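Local coordinates for peptidase M16 inactive domain family protein (Pseudomonas fluorescens, PDB 3GWB) that is of unknown function but belongs to the M16 peptidase family and carries its inactive-type domain, so that any hydrolase activity remains uncertain, at residues F36-I41 with A215-A220; A84-G89 with A116-K121; I314-R319 with E324-L329. One frame throughout, in Å; residues are numbered along the deposited sequence.

Contact 1 (F36-I41 with A215-A220); sequences FDLRLI and AQVSAA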
loop_
_atom_site.group_PDB
_atom_site.type_symbol
_atom_site.label_atom_id
_atom_site.label_comp_id
_atom_site.label_asym_id
_atom_site.label_seq_id
_atom_site.Cartn_x
_atom_site.Cartn_y
_atom_site.Cartn_z
ATOM N N PHE A 36 20.290 4.967 -9.975
ATOM C CA PHE A 36 20.027 3.881 -10.902
ATOM C C PHE A 36 19.135 2.843 -10.252
ATOM O O PHE A 36 18.987 2.812 -9.021
ATOM C CB PHE A 36 21.342 3.238 -11.369
ATOM C CG PHE A 36 22.026 2.417 -10.312
ATOM C CD1 PHE A 36 21.728 1.067 -10.162
ATOM C CD2 PHE A 36 22.954 2.996 -9.459
ATOM C CE1 PHE A 36 22.343 0.305 -9.168
ATOM C CE2 PHE A 36 23.576 2.247 -8.457
ATOM C CZ PHE A 36 23.271 0.896 -8.314
ATOM N N ASP A 37 18.536 2.008 -11.094
ATOM C CA ASP A 37 17.654 0.949 -10.643
ATOM C C ASP A 37 18.209 -0.391 -11.090
ATOM O O ASP A 37 18.553 -0.566 -12.260
ATOM C CB ASP A 37 16.257 1.123 -11.234
ATOM C CG ASP A 37 15.518 2.302 -10.638
ATOM O OD1 ASP A 37 14.331 2.492 -10.972
ATOM O OD2 ASP A 37 16.123 3.039 -9.836
ATOM N N LEU A 38 18.312 -1.315 -10.139
ATOM C CA LEU A 38 18.780 -2.671 -10.397
ATOM C C LEU A 38 17.600 -3.580 -10.074
ATOM O O LEU A 38 17.017 -3.495 -8.993
ATOM C CB LEU A 38 19.971 -3.014 -9.496
ATOM C CG LEU A 38 20.456 -4.467 -9.460
ATOM C CD1 LEU A 38 20.894 -4.905 -10.848
ATOM C CD2 LEU A 38 21.617 -4.591 -8.469
ATOM N N ARG A 39 17.245 -4.448 -11.010
ATOM C CA ARG A 39 16.125 -5.347 -10.802
ATOM C C ARG A 39 16.536 -6.760 -11.190
ATOM O O ARG A 39 17.128 -6.978 -12.248
ATOM C CB ARG A 39 14.933 -4.875 -11.641
ATOM C CG ARG A 39 13.607 -5.582 -11.380
ATOM C CD ARG A 39 12.520 -4.957 -12.253
ATOM N NE ARG A 39 11.214 -5.606 -12.131
ATOM C CZ ARG A 39 10.380 -5.441 -11.109
ATOM N NH1 ARG A 39 10.706 -4.641 -10.101
ATOM N NH2 ARG A 39 9.210 -6.069 -11.104
ATOM N N LEU A 40 16.247 -7.707 -10.307
ATOM C CA LEU A 40 16.567 -9.113 -10.537
ATOM C C LEU A 40 15.262 -9.874 -10.660
ATOM O O LEU A 40 14.408 -9.822 -9.775
ATOM C CB LEU A 40 17.389 -9.681 -9.375
ATOM C CG LEU A 40 18.908 -9.467 -9.346
ATOM C CD1 LEU A 40 19.266 -8.024 -9.660
ATOM C CD2 LEU A 40 19.434 -9.874 -7.973
ATOM N N ILE A 41 15.100 -10.572 -11.774
ATOM C CA ILE A 41 13.896 -11.345 -11.999
ATOM C C ILE A 41 14.280 -12.815 -12.035
ATOM O O ILE A 41 15.042 -13.230 -12.905
ATOM C CB ILE A 41 13.220 -10.971 -13.349
ATOM C CG1 ILE A 41 12.865 -9.479 -13.386
ATOM C CG2 ILE A 41 11.943 -11.763 -13.508
ATOM C CD1 ILE A 41 14.067 -8.547 -13.424
ATOM N N ALA A 215 28.250 -8.510 -12.788
ATOM C CA ALA A 215 29.122 -9.625 -12.457
ATOM C C ALA A 215 29.149 -9.869 -10.953
ATOM O O ALA A 215 29.200 -11.013 -10.505
ATOM C CB ALA A 215 30.529 -9.368 -12.964
ATOM N N GLN A 216 29.118 -8.789 -10.180
ATOM C CA GLN A 216 29.151 -8.892 -8.727
ATOM C C GLN A 216 27.882 -9.528 -8.171
ATOM O O GLN A 216 27.943 -10.398 -7.312
ATOM C CB GLN A 216 29.347 -7.505 -8.096
ATOM C CG GLN A 216 29.105 -7.483 -6.594
ATOM C CD GLN A 216 29.257 -6.097 -5.986
ATOM O OE1 GLN A 216 28.765 -5.107 -6.536
ATOM N NE2 GLN A 216 29.928 -6.023 -4.838
ATOM N N VAL A 217 26.730 -9.086 -8.659
ATOM C CA VAL A 217 25.458 -9.625 -8.189
ATOM C C VAL A 217 25.367 -11.101 -8.587
ATOM O O VAL A 217 25.040 -11.969 -7.768
ATOM C CB VAL A 217 24.271 -8.839 -8.799
ATOM C CG1 VAL A 217 22.951 -9.498 -8.437
ATOM C CG2 VAL A 217 24.285 -7.412 -8.280
ATOM N N SER A 218 25.689 -11.375 -9.845
ATOM C CA SER A 218 25.641 -12.731 -10.366
ATOM C C SER A 218 26.529 -13.678 -9.563
ATOM O O SER A 218 26.122 -14.794 -9.263
ATOM C CB SER A 218 26.064 -12.738 -11.838
ATOM O OG SER A 218 25.957 -14.037 -12.388
ATOM N N ALA A 219 27.727 -13.229 -9.194
ATOM C CA ALA A 219 28.663 -14.076 -8.441
ATOM C C ALA A 219 28.241 -14.380 -7.005
ATOM O O ALA A 219 28.661 -15.395 -6.436
ATOM C CB ALA A 219 30.057 -13.447 -8.433
ATOM N N ALA A 220 27.425 -13.498 -6.432
ATOM C CA ALA A 220 26.946 -13.638 -5.058
ATOM C C ALA A 220 25.768 -14.604 -4.937
ATOM O O ALA A 220 25.472 -15.083 -3.848
ATOM C CB ALA A 220 26.549 -12.262 -4.499
#
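V217 meets two leucines of the strand, one with each methyl. The closer pair is L40 CD2 and V217 CG1 at 3.6 Å. These two side chains reach toward each other tip to tip. L40 CG also comes within 4.1 Å of V217 CG1. The second methyl, V217 CG2, lies 3.9 Å from L38 CD2, and here the side chains pass alongside, running opposite ways. The valine torsion explains the split: CG1 is anti to the backbone N (chi1 174°) and CG2 is anti to the carbonyl carbon, which turns one methyl to each leucine.

L38 and L40 alternate with residues of the other sheet face, where D37, R39 and I41 touch helix 365-377. Strand 35-42 is an inner strand, held by backbone bonds to strands 95-102 and 197-203. Helix 207-220 packs on the leucine face beside helix 105-120, whose F115 touches both leucines. Next to V217 in the helix, S218 OG is hydrogen-bonded to E21 OE1 and T19 OG1.

All three touching residues are buried. The contact itself is purely apolar, so it depends on the shape and burial of methyl groups, not on directional bonds.

Contact 2 (A84-G89 with A116-K121); sequences ADFGNG and AEVVGK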
loop_
_atom_site.group_PDB
_atom_site.type_symbol
_atom_site.label_atom_id
_atom_site.label_comp_id
_atom_site.label_asym_id
_atom_site.label_seq_id
_atom_site.Cartn_x
_atom_site.Cartn_y
_atom_site.Cartn_z
ATOM N N ALA A 84 19.364 4.159 -0.227
ATOM C CA ALA A 84 18.877 3.130 -1.145
ATOM C C ALA A 84 17.610 2.443 -0.652
ATOM O O ALA A 84 17.386 2.323 0.556
ATOM C CB ALA A 84 19.972 2.082 -1.377
ATOM N N ASP A 85 16.793 1.976 -1.591
ATOM C CA ASP A 85 15.567 1.276 -1.240
ATOM C C ASP A 85 15.567 -0.152 -1.788
ATOM O O ASP A 85 15.938 -0.386 -2.932
ATOM C CB ASP A 85 14.345 2.026 -1.766
ATOM C CG ASP A 85 13.039 1.329 -1.412
ATOM O OD1 ASP A 85 12.448 0.681 -2.306
ATOM O OD2 ASP A 85 12.611 1.417 -0.235
ATOM N N PHE A 86 15.143 -1.098 -0.959
ATOM C CA PHE A 86 15.093 -2.502 -1.348
ATOM C C PHE A 86 13.654 -2.854 -1.674
ATOM O O PHE A 86 12.729 -2.401 -0.996
ATOM C CB PHE A 86 15.600 -3.392 -0.197
ATOM C CG PHE A 86 15.460 -4.871 -0.454
ATOM C CD1 PHE A 86 16.318 -5.529 -1.336
ATOM C CD2 PHE A 86 14.446 -5.603 0.167
ATOM C CE1 PHE A 86 16.175 -6.895 -1.596
ATOM C CE2 PHE A 86 14.293 -6.969 -0.085
ATOM C CZ PHE A 86 15.158 -7.615 -0.970
ATOM N N GLY A 87 13.465 -3.650 -2.719
ATOM C CA GLY A 87 12.125 -4.066 -3.099
ATOM C C GLY A 87 12.083 -5.560 -3.378
ATOM O O GLY A 87 13.087 -6.144 -3.784
ATOM N N ASN A 88 10.934 -6.190 -3.144
ATOM C CA ASN A 88 10.803 -7.623 -3.410
ATOM C C ASN A 88 9.343 -7.997 -3.634
ATOM O O ASN A 88 8.431 -7.282 -3.209
ATOM C CB ASN A 88 11.390 -8.446 -2.254
ATOM C CG ASN A 88 10.506 -8.443 -1.012
ATOM O OD1 ASN A 88 9.726 -9.370 -0.789
ATOM N ND2 ASN A 88 10.623 -7.400 -0.204
ATOM N N GLY A 89 9.127 -9.116 -4.309
ATOM C CA GLY A 89 7.782 -9.577 -4.577
ATOM C C GLY A 89 7.825 -10.898 -5.318
ATOM O O GLY A 89 8.724 -11.129 -6.121
ATOM N N ALA A 116 23.644 -7.773 -2.526
ATOM C CA ALA A 116 24.114 -9.078 -2.984
ATOM C C ALA A 116 23.997 -10.101 -1.855
ATOM O O ALA A 116 23.569 -11.237 -2.071
ATOM C CB ALA A 116 25.568 -8.979 -3.455
ATOM N N GLU A 117 24.382 -9.694 -0.649
ATOM C CA GLU A 117 24.315 -10.568 0.512
ATOM C C GLU A 117 22.867 -10.963 0.805
ATOM O O GLU A 117 22.571 -12.130 1.045
ATOM C CB GLU A 117 24.918 -9.865 1.733
ATOM C CG GLU A 117 24.985 -10.730 2.984
ATOM C CD GLU A 117 26.308 -11.466 3.137
ATOM O OE1 GLU A 117 27.359 -10.794 3.247
ATOM O OE2 GLU A 117 26.301 -12.715 3.159
ATOM N N VAL A 118 21.968 -9.988 0.781
ATOM C CA VAL A 118 20.552 -10.241 1.052
ATOM C C VAL A 118 19.925 -11.245 0.071
ATOM O O VAL A 118 19.269 -12.211 0.479
ATOM C CB VAL A 118 19.742 -8.908 1.031
ATOM C CG1 VAL A 118 18.247 -9.186 0.909
ATOM C CG2 VAL A 118 20.012 -8.120 2.314
ATOM N N VAL A 119 20.138 -11.036 -1.221
ATOM C CA VAL A 119 19.549 -11.930 -2.204
ATOM C C VAL A 119 20.316 -13.235 -2.396
ATOM O O VAL A 119 19.708 -14.272 -2.629
ATOM C CB VAL A 119 19.393 -11.215 -3.567
ATOM C CG1 VAL A 119 18.646 -12.104 -4.553
ATOM C CG2 VAL A 119 18.652 -9.895 -3.370
ATOM N N GLY A 120 21.639 -13.200 -2.272
ATOM C CA GLY A 120 22.415 -14.416 -2.471
ATOM C C GLY A 120 22.742 -15.272 -1.255
ATOM O O GLY A 120 22.948 -16.482 -1.384
ATOM N N LYS A 121 22.807 -14.668 -0.072
ATOM C CA LYS A 121 23.129 -15.433 1.129
ATOM C C LYS A 121 22.209 -15.146 2.312
ATOM O O LYS A 121 22.665 -14.787 3.395
ATOM C CB LYS A 121 24.580 -15.174 1.532
ATOM C CG LYS A 121 25.598 -15.548 0.450
ATOM C CD LYS A 121 27.017 -15.200 0.878
ATOM C CE LYS A 121 28.047 -15.591 -0.183
ATOM N NZ LYS A 121 27.803 -14.930 -1.503
#
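The backbone hydrogen bond from G120 N to A116 O, 2.8 Å, closes the helical turn that presents V118 and V119 to F86. This is a helix packed near the edge of a mixed sheet, in an alpha+beta fold. Helix 105-120 lies against one face of the sheet, and F86 comes from strand 85-90, an outermost strand of that sheet within the chain. A second bond, K121 N to E117 O, also measures 2.8 Å. It marks the last turn, because K121 is the first residue to leave helical backbone angles.

F86 reaches across with CG anti to its backbone N (chi1 174°), which sends the ring out from the strand toward the helix. V118 approaches from the opposite direction. Its CG1 sits 3.9 Å from F86 CZ and 4.0 Å from F86 CE1, so one methyl meets the CE1-CZ end of the ring obliquely. Both valines are buried, while F86 stays partly exposed.

The surroundings hold both partners. G87 is paired by its backbone with S98, and D85 with R100, which fixes the strand on either side of F86. N64 touches both F86 and V118, and V67 also packs on V118. On the helix side, V119 O accepts a hydrogen bond from H188 NE2, and K121 NZ makes a weak one to A220 O. The side chain of V119 also touches A97 of the neighbouring strand, so this valine spans from the edge strand to the next one in.

V119 completes the grip on the ring more distantly: its CG2 lies at the ring edge, near the ring plane, 4.3 Å from F86 CE1.

Contact 3 (I314-R319 with E324-L329); sequences INLQTR and EGTLKL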
loop_
_atom_site.group_PDB
_atom_site.type_symbol
_atom_site.label_atom_id
_atom_site.label_comp_id
_atom_site.label_asym_id
_atom_site.label_seq_id
_atom_site.Cartn_x
_atom_site.Cartn_y
_atom_site.Cartn_z
ATOM N N ILE A 314 -12.519 -10.397 -16.520
ATOM C CA ILE A 314 -13.373 -9.222 -16.393
ATOM C C ILE A 314 -13.945 -9.304 -14.992
ATOM O O ILE A 314 -14.412 -10.365 -14.582
ATOM C CB ILE A 314 -14.565 -9.252 -17.360
ATOM C CG1 ILE A 314 -14.075 -9.186 -18.804
ATOM C CG2 ILE A 314 -15.517 -8.098 -17.039
ATOM C CD1 ILE A 314 -15.183 -9.398 -19.820
ATOM N N ASN A 315 -13.910 -8.204 -14.250
ATOM C CA ASN A 315 -14.462 -8.229 -12.901
ATOM C C ASN A 315 -15.171 -6.941 -12.513
ATOM O O ASN A 315 -14.819 -5.855 -12.970
ATOM C CB ASN A 315 -13.369 -8.531 -11.882
ATOM C CG ASN A 315 -12.325 -7.452 -11.821
ATOM O OD1 ASN A 315 -11.483 -7.332 -12.713
ATOM N ND2 ASN A 315 -12.377 -6.643 -10.772
ATOM N N LEU A 316 -16.181 -7.081 -11.663
ATOM C CA LEU A 316 -16.950 -5.944 -11.191
ATOM C C LEU A 316 -17.773 -6.362 -9.985
ATOM O O LEU A 316 -17.850 -7.547 -9.641
ATOM C CB LEU A 316 -17.889 -5.421 -12.288
ATOM C CG LEU A 316 -19.108 -6.288 -12.642
ATOM C CD1 LEU A 316 -20.113 -5.470 -13.438
ATOM C CD2 LEU A 316 -18.667 -7.502 -13.432
ATOM N N GLN A 317 -18.390 -5.375 -9.350
ATOM C CA GLN A 317 -19.233 -5.589 -8.179
ATOM C C GLN A 317 -20.510 -4.779 -8.400
ATOM O O GLN A 317 -20.458 -3.668 -8.911
ATOM C CB GLN A 317 -18.499 -5.109 -6.922
ATOM C CG GLN A 317 -19.268 -5.270 -5.625
ATOM C CD GLN A 317 -18.408 -4.981 -4.401
ATOM O OE1 GLN A 317 -17.426 -5.678 -4.143
ATOM N NE2 GLN A 317 -18.775 -3.947 -3.644
ATOM N N THR A 318 -21.651 -5.348 -8.036
ATOM C CA THR A 318 -22.933 -4.677 -8.207
ATOM C C THR A 318 -23.867 -5.066 -7.073
ATOM O O THR A 318 -23.560 -5.957 -6.284
ATOM C CB THR A 318 -23.620 -5.088 -9.528
ATOM O OG1 THR A 318 -23.843 -6.504 -9.530
ATOM C CG2 THR A 318 -22.757 -4.720 -10.723
ATOM N N ARG A 319 -25.009 -4.390 -6.996
ATOM C CA ARG A 319 -25.997 -4.696 -5.973
ATOM C C ARG A 319 -26.457 -6.127 -6.246
ATOM O O ARG A 319 -26.659 -6.508 -7.400
ATOM C CB ARG A 319 -27.185 -3.739 -6.075
ATOM C CG ARG A 319 -26.796 -2.274 -6.153
ATOM C CD ARG A 319 -28.014 -1.365 -6.064
ATOM N NE ARG A 319 -28.503 -1.240 -4.692
ATOM C CZ ARG A 319 -27.818 -0.663 -3.708
ATOM N NH1 ARG A 319 -26.613 -0.155 -3.944
ATOM N NH2 ARG A 319 -28.333 -0.594 -2.486
ATOM N N GLU A 324 -27.881 -10.662 -11.481
ATOM C CA GLU A 324 -28.381 -11.539 -12.528
ATOM C C GLU A 324 -28.465 -10.802 -13.874
ATOM O O GLU A 324 -28.025 -11.314 -14.908
ATOM C CB GLU A 324 -29.755 -12.076 -12.114
ATOM C CG GLU A 324 -29.836 -12.456 -10.621
ATOM C CD GLU A 324 -30.291 -11.300 -9.707
ATOM O OE1 GLU A 324 -29.913 -10.140 -9.952
ATOM O OE2 GLU A 324 -31.022 -11.560 -8.727
ATOM N N GLY A 325 -29.015 -9.593 -13.853
ATOM C CA GLY A 325 -29.143 -8.825 -15.076
ATOM C C GLY A 325 -27.838 -8.203 -15.541
ATOM O O GLY A 325 -27.574 -8.116 -16.740
ATOM N N THR A 326 -27.018 -7.767 -14.592
ATOM C CA THR A 326 -25.745 -7.144 -14.921
ATOM C C THR A 326 -24.798 -8.130 -15.600
ATOM O O THR A 326 -24.064 -7.760 -16.516
ATOM C CB THR A 326 -25.074 -6.564 -13.660
ATOM O OG1 THR A 326 -25.981 -5.659 -13.017
ATOM C CG2 THR A 326 -23.808 -5.798 -14.029
ATOM N N LEU A 327 -24.816 -9.381 -15.154
ATOM C CA LEU A 327 -23.957 -10.405 -15.737
ATOM C C LEU A 327 -24.322 -10.652 -17.198
ATOM O O LEU A 327 -23.445 -10.856 -18.036
ATOM C CB LEU A 327 -24.071 -11.716 -14.951
ATOM C CG LEU A 327 -23.281 -12.906 -15.515
ATOM C CD1 LEU A 327 -21.792 -12.604 -15.495
ATOM C CD2 LEU A 327 -23.576 -14.156 -14.696
ATOM N N LYS A 328 -25.620 -10.646 -17.495
ATOM C CA LYS A 328 -26.093 -10.856 -18.858
ATOM C C LYS A 328 -25.628 -9.696 -19.719
ATOM O O LYS A 328 -25.183 -9.892 -20.847
ATOM C CB LYS A 328 -27.620 -10.916 -18.904
ATOM C CG LYS A 328 -28.245 -11.977 -18.020
ATOM C CD LYS A 328 -27.925 -13.380 -18.498
ATOM C CE LYS A 328 -28.628 -14.426 -17.636
ATOM N NZ LYS A 328 -30.103 -14.225 -17.604
ATOM N N LEU A 329 -25.751 -8.485 -19.177
ATOM C CA LEU A 329 -25.349 -7.274 -19.883
ATOM C C LEU A 329 -23.869 -7.316 -20.247
ATOM O O LEU A 329 -23.504 -7.086 -21.396
ATOM C CB LEU A 329 -25.630 -6.030 -19.023
ATOM C CG LEU A 329 -25.085 -4.676 -19.502
ATOM C CD1 LEU A 329 -25.727 -4.296 -20.829
ATOM C CD2 LEU A 329 -25.354 -3.603 -18.448
#
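T326 packs its methyl against two side chains of the strand. T326 CG2 is 3.6 Å from T318 CG2, and these two threonines reach toward each other tip to tip. The same methyl is 3.8 Å from L316 CD1, and there the side chains cross obliquely. This is the tight part of the contact, and all three residues are buried in it. T326 CG2 is anti to the backbone N, which leaves OG1 beside that N (chi1 -55°). From there OG1 hydrogen-bonds to M322 O, four residues back, just ahead of helix 323-340. Its polar end is thus satisfied by the backbone that leads into the helix, while the methyl faces the strand. The two threonine hydroxyls, T318 OG1 and T326 OG1, stand 4.2 Å apart, too far to bond. A serine here lacks the methyl, and its loss is likely to open a gap beside T318 CG2 and L316 CD1.

The end next to the turn is looser. R319 is exposed and its guanidinium end turns from the helix. The carboxylate of E324 bends back to the strand but does not touch it. On the opposite face of the strand, Q317 packs on Y142 of the second subunit.

Around the tight part, V289 and L295 touch T326, L252 touches L316, and T318 O accepts a bond from T250 OG1. Only four residues separate the two segments, so strand 311-319 leads through a short turn into helix 323-340. The helix folds back over the strand, a strand-turn-helix unit on the mostly antiparallel sheet of an alpha+beta M16 domain.

In the fold
Contacts 1 and 2 are neighbours in one domain and reach the same six-stranded sheet. Their centres are 9 Å apart. They touch directly: A220 CB lies 3.6 Å from A116 CB, and L40 CD2 lies 4.2 Å from V119 CG1. Both segments of contact 2 fall between those of contact 1 along the chain. Contact 3 comes later and belongs to the other, five-stranded sheet, across the centre of the chain. Its centre is 45 Å from that of contact 1 and 42 Å from that of contact 2, with nearest atoms about 21 Å away in both cases. Each contact sets helix against strand, and none is tied to an assigned active site.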